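Local atomic coordinates of agmatinase (Burkholderia thailandensis, PDB entry 4DZ4), a protein that probably hydrolyses agmatine to putrescine and urea at a two-manganese centre, as a member of the agmatinase branch of the arginase family. Residues Ala164-Trp169 with Thr204-Tyr209; Trp169-Pro174 with Phe183-Lys188. One frame throughout, in Å; residues are numbered along the deposited sequence.

Interaction 1 of 2, residues Ala164-Trp169 with Thr204-Tyr209. With MN (manganese (II) ion), chain Q; MN (manganese (II) ion), chain P; EDO (1,2-ethanediol), chain R.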
loop_
_atom_site.group_PDB
_atom_site.type_symbol
_atom_site.label_atom_id
_atom_site.label_comp_id
_atom_site.label_asym_id
_atom_site.label_seq_id
_atom_site.Cartn_x
_atom_site.Cartn_y
_atom_site.Cartn_z
ATOM N N ALA B 164 -12.829 -17.482 -12.968
ATOM C CA ALA B 164 -14.152 -17.038 -12.507
ATOM C C ALA B 164 -15.112 -16.793 -13.683
ATOM O O ALA B 164 -16.330 -16.727 -13.474
ATOM C CB ALA B 164 -14.021 -15.748 -11.683
ATOM N N HIS B 165 -14.555 -16.631 -14.896
ATOM C CA HIS B 165 -15.280 -16.189 -16.104
ATOM C C HIS B 165 -15.157 -17.203 -17.244
ATOM O O HIS B 165 -14.092 -17.717 -17.525
ATOM C CB HIS B 165 -14.712 -14.861 -16.624
ATOM C CG HIS B 165 -14.631 -13.787 -15.573
ATOM N ND1 HIS B 165 -13.513 -13.572 -14.830
ATOM C CD2 HIS B 165 -15.572 -12.859 -15.155
ATOM C CE1 HIS B 165 -13.752 -12.553 -13.964
ATOM N NE2 HIS B 165 -15.002 -12.113 -14.180
ATOM N N CYS B 166 -16.259 -17.425 -17.938
ATOM C CA CYS B 166 -16.276 -18.379 -19.056
ATOM C C CYS B 166 -15.580 -17.853 -20.305
ATOM O O CYS B 166 -15.097 -18.642 -21.146
ATOM C CB CYS B 166 -17.715 -18.759 -19.387
ATOM S SG CYS B 166 -18.734 -17.375 -19.944
ATOM N N ASP B 167 -15.520 -16.524 -20.429
ATOM C CA ASP B 167 -14.927 -15.859 -21.603
ATOM C C ASP B 167 -15.512 -16.343 -22.931
ATOM O O ASP B 167 -14.842 -16.314 -23.977
ATOM C CB ASP B 167 -13.395 -15.957 -21.550
ATOM C CG ASP B 167 -12.826 -15.319 -20.264
ATOM O OD1 ASP B 167 -13.528 -14.443 -19.687
ATOM O OD2 ASP B 167 -11.712 -15.683 -19.840
ATOM N N THR B 168 -16.772 -16.773 -22.887
ATOM C CA THR B 168 -17.495 -17.232 -24.067
ATOM C C THR B 168 -18.745 -16.379 -24.368
ATOM O O THR B 168 -19.623 -16.807 -25.101
ATOM C CB THR B 168 -17.908 -18.727 -23.915
ATOM O OG1 THR B 168 -18.605 -18.898 -22.664
ATOM C CG2 THR B 168 -16.695 -19.641 -23.942
ATOM N N TRP B 169 -18.815 -15.154 -23.822
ATOM C CA TRP B 169 -19.894 -14.225 -24.153
ATOM C C TRP B 169 -19.828 -13.893 -25.625
ATOM O O TRP B 169 -18.731 -13.729 -26.171
ATOM C CB TRP B 169 -19.799 -12.968 -23.284
ATOM C CG TRP B 169 -20.140 -13.287 -21.844
ATOM C CD1 TRP B 169 -21.412 -13.533 -21.298
ATOM C CD2 TRP B 169 -19.211 -13.474 -20.737
ATOM N NE1 TRP B 169 -21.312 -13.827 -19.955
ATOM C CE2 TRP B 169 -20.030 -13.810 -19.556
ATOM C CE3 TRP B 169 -17.833 -13.374 -20.597
ATOM C CZ2 TRP B 169 -19.456 -14.059 -18.302
ATOM C CZ3 TRP B 169 -17.259 -13.610 -19.328
ATOM C CH2 TRP B 169 -18.058 -13.934 -18.210
ATOM N N THR B 204 -19.625 -16.575 -12.775
ATOM C CA THR B 204 -20.294 -15.479 -13.467
ATOM C C THR B 204 -21.185 -16.068 -14.545
ATOM O O THR B 204 -20.973 -17.218 -14.975
ATOM C CB THR B 204 -19.319 -14.471 -14.111
ATOM O OG1 THR B 204 -18.301 -15.154 -14.852
ATOM C CG2 THR B 204 -18.670 -13.587 -13.019
ATOM N N TRP B 205 -22.180 -15.288 -14.947
ATOM C CA TRP B 205 -23.289 -15.812 -15.742
ATOM C C TRP B 205 -23.155 -15.576 -17.222
ATOM O O TRP B 205 -22.865 -14.460 -17.651
ATOM C CB TRP B 205 -24.621 -15.200 -15.287
ATOM C CG TRP B 205 -25.777 -15.806 -16.045
ATOM C CD1 TRP B 205 -26.441 -15.279 -17.142
ATOM C CD2 TRP B 205 -26.357 -17.117 -15.834
ATOM N NE1 TRP B 205 -27.419 -16.138 -17.581
ATOM C CE2 TRP B 205 -27.413 -17.265 -16.847
ATOM C CE3 TRP B 205 -26.141 -18.145 -14.909
ATOM C CZ2 TRP B 205 -28.202 -18.407 -16.933
ATOM C CZ3 TRP B 205 -26.950 -19.294 -15.010
ATOM C CH2 TRP B 205 -27.958 -19.411 -15.988
ATOM N N ASN B 206 -23.452 -16.618 -18.002
ATOM C CA ASN B 206 -23.615 -16.487 -19.462
ATOM C C ASN B 206 -24.901 -17.201 -19.853
ATOM O O ASN B 206 -25.182 -18.300 -19.362
ATOM C CB ASN B 206 -22.408 -17.142 -20.156
ATOM C CG ASN B 206 -22.338 -16.878 -21.662
ATOM O OD1 ASN B 206 -23.269 -16.382 -22.305
ATOM N ND2 ASN B 206 -21.202 -17.265 -22.241
ATOM N N ASP B 207 -25.701 -16.558 -20.700
ATOM C CA ASP B 207 -26.924 -17.172 -21.238
ATOM C C ASP B 207 -26.600 -18.402 -22.114
ATOM O O ASP B 207 -27.462 -19.255 -22.357
ATOM C CB ASP B 207 -27.734 -16.161 -22.064
ATOM C CG ASP B 207 -28.460 -15.128 -21.204
ATOM O OD1 ASP B 207 -28.771 -15.402 -20.011
ATOM O OD2 ASP B 207 -28.745 -14.037 -21.747
ATOM N N ASP B 208 -25.377 -18.481 -22.609
ATOM C CA ASP B 208 -25.017 -19.579 -23.511
ATOM C C ASP B 208 -23.544 -19.967 -23.319
ATOM O O ASP B 208 -22.652 -19.330 -23.869
ATOM C CB ASP B 208 -25.342 -19.182 -24.960
ATOM C CG ASP B 208 -25.133 -20.306 -25.948
ATOM O OD1 ASP B 208 -24.712 -21.406 -25.554
ATOM O OD2 ASP B 208 -25.394 -20.067 -27.144
ATOM N N TYR B 209 -23.311 -21.017 -22.543
ATOM C CA TYR B 209 -21.960 -21.478 -22.232
ATOM C C TYR B 209 -21.421 -22.373 -23.358
ATOM O O TYR B 209 -20.334 -22.976 -23.214
ATOM C CB TYR B 209 -21.931 -22.250 -20.894
ATOM C CG TYR B 209 -22.093 -21.392 -19.649
ATOM C CD1 TYR B 209 -21.026 -20.633 -19.146
ATOM C CD2 TYR B 209 -23.315 -21.348 -18.969
ATOM C CE1 TYR B 209 -21.176 -19.855 -17.989
ATOM C CE2 TYR B 209 -23.476 -20.589 -17.822
ATOM C CZ TYR B 209 -22.410 -19.835 -17.335
ATOM O OH TYR B 209 -22.619 -19.080 -16.183
HETATM MN MN MN Q . -11.371 -14.252 -15.347
HETATM MN MN MN P . -10.511 -15.164 -18.317
HETATM C C1 EDO R . -25.874 -12.771 -20.200
HETATM O O1 EDO R . -24.991 -13.701 -20.893
HETATM C C2 EDO R . -25.137 -11.703 -19.376
HETATM O O2 EDO R . -24.833 -12.149 -18.035
HETATM O O HOH W 1 -18.760 -17.027 -16.681
HETATM O O HOH W 2 -11.684 -13.931 -17.372
HETATM O O HOH W 3 -18.600 -21.373 -21.609
HETATM O O HOH W 4 -22.248 -17.452 -25.837
#
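Trp169 and Trp205 meet through one well-made hydrogen bond. Trp169 NE1 donates to Trp205 O at 2.8 Å. The acceptor lies almost exactly in the indole plane, which fixes the turn of the ring. The far rim of the same ring reaches Thr204, whose OG1 sits 3.6 Å from Trp169 CH2, also at the edge. Asn206 lies over part of one face of the indole, its ND2 toward the rim, and Cys166 SG lies over the same face. The Asn206 amide runs past the ring in the opposite direction, the two planes 28° apart.

Asn206 CG is anti to the backbone N (chi1 -171°), which carries the amide in among Cys166, Thr168 and Trp169. ND2 shares its two hydrogens among three weak bonds: to Thr168 OG1 at 3.1 Å, to Thr168 O and to Cys166 SG. OD1 accepts from Asp208 N at 3.0 Å, closing an Asx turn, with the donor well above the amide plane. Thr204 OG1 donates to Ala164 O at 2.9 Å. Water 1 joins Cys166 N to both oxygens of Thr204, and waters 3 and 4 bridge Thr168 to Tyr209 and Asp208. Tyr209 OH donates to Thr204 O, and Cys166 CB is at the ring edge, 3.8 Å from Tyr209 CD1.

Segment 164-169 also carries two metal ligands. His165 ND1 binds one manganese at 2.3 Å and Asp167 OD2 binds the other; water 2 bridges the two ions. His139, Asp163, Asp246 and Asp248 complete the sites. Leu83 of a second subunit packs on Trp169 and Thr204. The contact thus ties together two loops, one following strand 158-162 and the other following strand 198-202, which are adjacent and parallel in the central sheet.

Interaction 2 of 2, residues Trp169-Pro174 with Phe183-Lys188; sequences WADDAP and FYKAVK
The Tyr184 ring lies against the backbone of Ala170 and Asp171. Ala170 CA stands over the ring centre, 3.7 Å from the centroid and 11° off the normal, a CH-pi contact. Asp171 N lies over the same face, nearer the rim. The opposite face carries Lys188 CG, from the next turn of the helix. Ala170 CB is over the same face as Ala170 CA, 3.7 Å from Tyr184 CE1; Asp171 O lies beside the ring, 3.6 Å from Tyr184 CE2. Trp169 O approaches the root of the side chain, 3.5 Å from Tyr184 CB. With CG anti to its own nitrogen (chi1 176°), the tyrosine lays its ring against this stretch of backbone.

Lys185 makes the polar half of the contact. Its chain is fully extended beyond CG and delivers NZ to two successive carbonyls of the loop. NZ donates to Pro174 O at 2.9 Å, from well above the carbonyl plane. A weaker bond goes to Ala173 O at 3.3 Å. NZ thus has three oxygen partners: Pro174 O, Ala173 O (weak) and Ser176 OG. Asp171 OD2 is 4.1 Å from Lys185 NZ, too far for a salt bridge, though the opposite charges probably still attract. That oxygen is hydrogen-bonded to Ser176 and Thr181. The other, Asp171 OD1, accepts from Ala173 N at 3.1 Å in an Asx turn that links Asp171 to the backbone two residues on.

His110 of a third subunit packs on Ala173. Helix 142-153 borders the helical side, with Tyr143 against Lys185. The contact therefore lays the middle of the loop between strand 158-162 and helix 182-188 against the helix that the loop leads into.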
loop_
_atom_site.group_PDB
_atom_site.type_symbol
_atom_site.label_atom_id
_atom_site.label_comp_id
_atom_site.label_asym_id
_atom_site.label_seq_id
_atom_site.Cartn_x
_atom_site.Cartn_y
_atom_site.Cartn_z
ATOM N N TRP B 169 -18.815 -15.154 -23.822
ATOM C CA TRP B 169 -19.894 -14.225 -24.153
ATOM C C TRP B 169 -19.828 -13.893 -25.625
ATOM O O TRP B 169 -18.731 -13.729 -26.171
ATOM C CB TRP B 169 -19.799 -12.968 -23.284
ATOM C CG TRP B 169 -20.140 -13.287 -21.844
ATOM C CD1 TRP B 169 -21.412 -13.533 -21.298
ATOM C CD2 TRP B 169 -19.211 -13.474 -20.737
ATOM N NE1 TRP B 169 -21.312 -13.827 -19.955
ATOM C CE2 TRP B 169 -20.030 -13.810 -19.556
ATOM C CE3 TRP B 169 -17.833 -13.374 -20.597
ATOM C CZ2 TRP B 169 -19.456 -14.059 -18.302
ATOM C CZ3 TRP B 169 -17.259 -13.610 -19.328
ATOM C CH2 TRP B 169 -18.058 -13.934 -18.210
ATOM N N ALA B 170 -20.987 -13.804 -26.267
ATOM C CA ALA B 170 -21.039 -13.628 -27.721
ATOM C C ALA B 170 -20.443 -12.282 -28.151
ATOM O O ALA B 170 -20.609 -11.251 -27.476
ATOM C CB ALA B 170 -22.467 -13.787 -28.232
ATOM N N ASP B 171 -19.725 -12.301 -29.268
ATOM C CA ASP B 171 -19.107 -11.096 -29.796
ATOM C C ASP B 171 -19.191 -11.211 -31.319
ATOM O O ASP B 171 -18.546 -12.069 -31.895
ATOM C CB ASP B 171 -17.647 -11.042 -29.362
ATOM C CG ASP B 171 -16.981 -9.687 -29.638
ATOM O OD1 ASP B 171 -17.464 -8.962 -30.532
ATOM O OD2 ASP B 171 -15.970 -9.374 -28.959
ATOM N N ASP B 172 -19.949 -10.341 -31.951
ATOM C CA ASP B 172 -20.130 -10.493 -33.401
ATOM C C ASP B 172 -19.017 -9.823 -34.204
ATOM O O ASP B 172 -19.115 -9.754 -35.431
ATOM C CB ASP B 172 -21.515 -10.008 -33.835
ATOM N N ALA B 173 -17.958 -9.361 -33.528
ATOM C CA ALA B 173 -16.799 -8.756 -34.211
ATOM C C ALA B 173 -15.547 -9.585 -33.991
ATOM O O ALA B 173 -14.876 -9.445 -32.969
ATOM C CB ALA B 173 -16.571 -7.331 -33.719
ATOM N N PRO B 174 -15.192 -10.439 -34.970
ATOM C CA PRO B 174 -14.018 -11.291 -34.790
ATOM C C PRO B 174 -12.754 -10.506 -34.464
ATOM O O PRO B 174 -11.944 -10.999 -33.705
ATOM C CB PRO B 174 -13.868 -11.965 -36.171
ATOM C CG PRO B 174 -15.263 -12.036 -36.664
ATOM C CD PRO B 174 -15.873 -10.716 -36.253
ATOM N N PHE B 183 -12.901 -16.942 -26.185
ATOM C CA PHE B 183 -13.258 -18.378 -26.268
ATOM C C PHE B 183 -14.571 -18.645 -26.986
ATOM O O PHE B 183 -14.796 -19.773 -27.437
ATOM C CB PHE B 183 -13.192 -19.127 -24.911
ATOM C CG PHE B 183 -11.804 -19.140 -24.276
ATOM C CD1 PHE B 183 -10.648 -19.067 -25.059
ATOM C CD2 PHE B 183 -11.656 -19.258 -22.906
ATOM C CE1 PHE B 183 -9.377 -19.077 -24.491
ATOM C CE2 PHE B 183 -10.387 -19.263 -22.326
ATOM C CZ PHE B 183 -9.241 -19.169 -23.108
ATOM N N TYR B 184 -15.439 -17.636 -27.072
ATOM C CA TYR B 184 -16.531 -17.693 -28.035
ATOM C C TYR B 184 -15.930 -17.846 -29.435
ATOM O O TYR B 184 -16.361 -18.701 -30.210
ATOM C CB TYR B 184 -17.395 -16.431 -27.945
ATOM C CG TYR B 184 -18.516 -16.319 -28.965
ATOM C CD1 TYR B 184 -19.764 -16.940 -28.756
ATOM C CD2 TYR B 184 -18.341 -15.560 -30.140
ATOM C CE1 TYR B 184 -20.786 -16.794 -29.691
ATOM C CE2 TYR B 184 -19.349 -15.442 -31.081
ATOM C CZ TYR B 184 -20.565 -16.060 -30.855
ATOM O OH TYR B 184 -21.564 -15.897 -31.776
ATOM N N LYS B 185 -14.937 -17.005 -29.753
ATOM C CA LYS B 185 -14.316 -17.081 -31.083
ATOM C C LYS B 185 -13.620 -18.426 -31.278
ATOM O O LYS B 185 -13.735 -19.025 -32.342
ATOM C CB LYS B 185 -13.345 -15.904 -31.276
ATOM C CG LYS B 185 -14.063 -14.556 -31.125
ATOM C CD LYS B 185 -13.069 -13.399 -31.218
ATOM C CE LYS B 185 -13.757 -12.073 -30.897
ATOM N NZ LYS B 185 -12.714 -10.990 -30.952
ATOM N N ALA B 186 -12.919 -18.907 -30.252
ATOM C CA ALA B 186 -12.221 -20.203 -30.306
ATOM C C ALA B 186 -13.213 -21.352 -30.590
ATOM O O ALA B 186 -12.927 -22.227 -31.392
ATOM C CB ALA B 186 -11.451 -20.470 -29.019
ATOM N N VAL B 187 -14.389 -21.323 -29.960
ATOM C CA VAL B 187 -15.416 -22.332 -30.251
ATOM C C VAL B 187 -15.971 -22.202 -31.672
ATOM O O VAL B 187 -16.085 -23.192 -32.408
ATOM C CB VAL B 187 -16.579 -22.330 -29.234
ATOM C CG1 VAL B 187 -17.733 -23.206 -29.749
ATOM C CG2 VAL B 187 -16.075 -22.819 -27.886
ATOM N N LYS B 188 -16.290 -20.975 -32.073
ATOM C CA LYS B 188 -16.784 -20.755 -33.429
ATOM C C LYS B 188 -15.737 -21.144 -34.510
ATOM O O LYS B 188 -16.107 -21.622 -35.585
ATOM C CB LYS B 188 -17.262 -19.308 -33.592
ATOM C CG LYS B 188 -18.441 -18.955 -32.672
ATOM C CD LYS B 188 -19.708 -19.768 -32.939
ATOM C CE LYS B 188 -20.451 -19.990 -31.627
ATOM N NZ LYS B 188 -21.668 -20.846 -31.753
#

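In the fold
Both interactions use the loop between strand 158-162 and helix 182-188, and they share Trp169. The centres of interactions 1 and 2 are about 11 Å apart. Interaction 2 is nested along the chain inside the larger loop closed by interaction 1. Interaction 1 joins the first part of the connection to the loop after strand 198-202. Interaction 2 attaches the next part to helix 182-188. The two also touch directly: Asp167 O is 3.0 Å from Phe183 N, probably a hydrogen bond, and Thr168 packs on Phe183. The metal-binding residues His165 and Asp167 thus belong to a loop anchored both to a neighbouring loop and to the following helix, all within the arginase-family part of the chain.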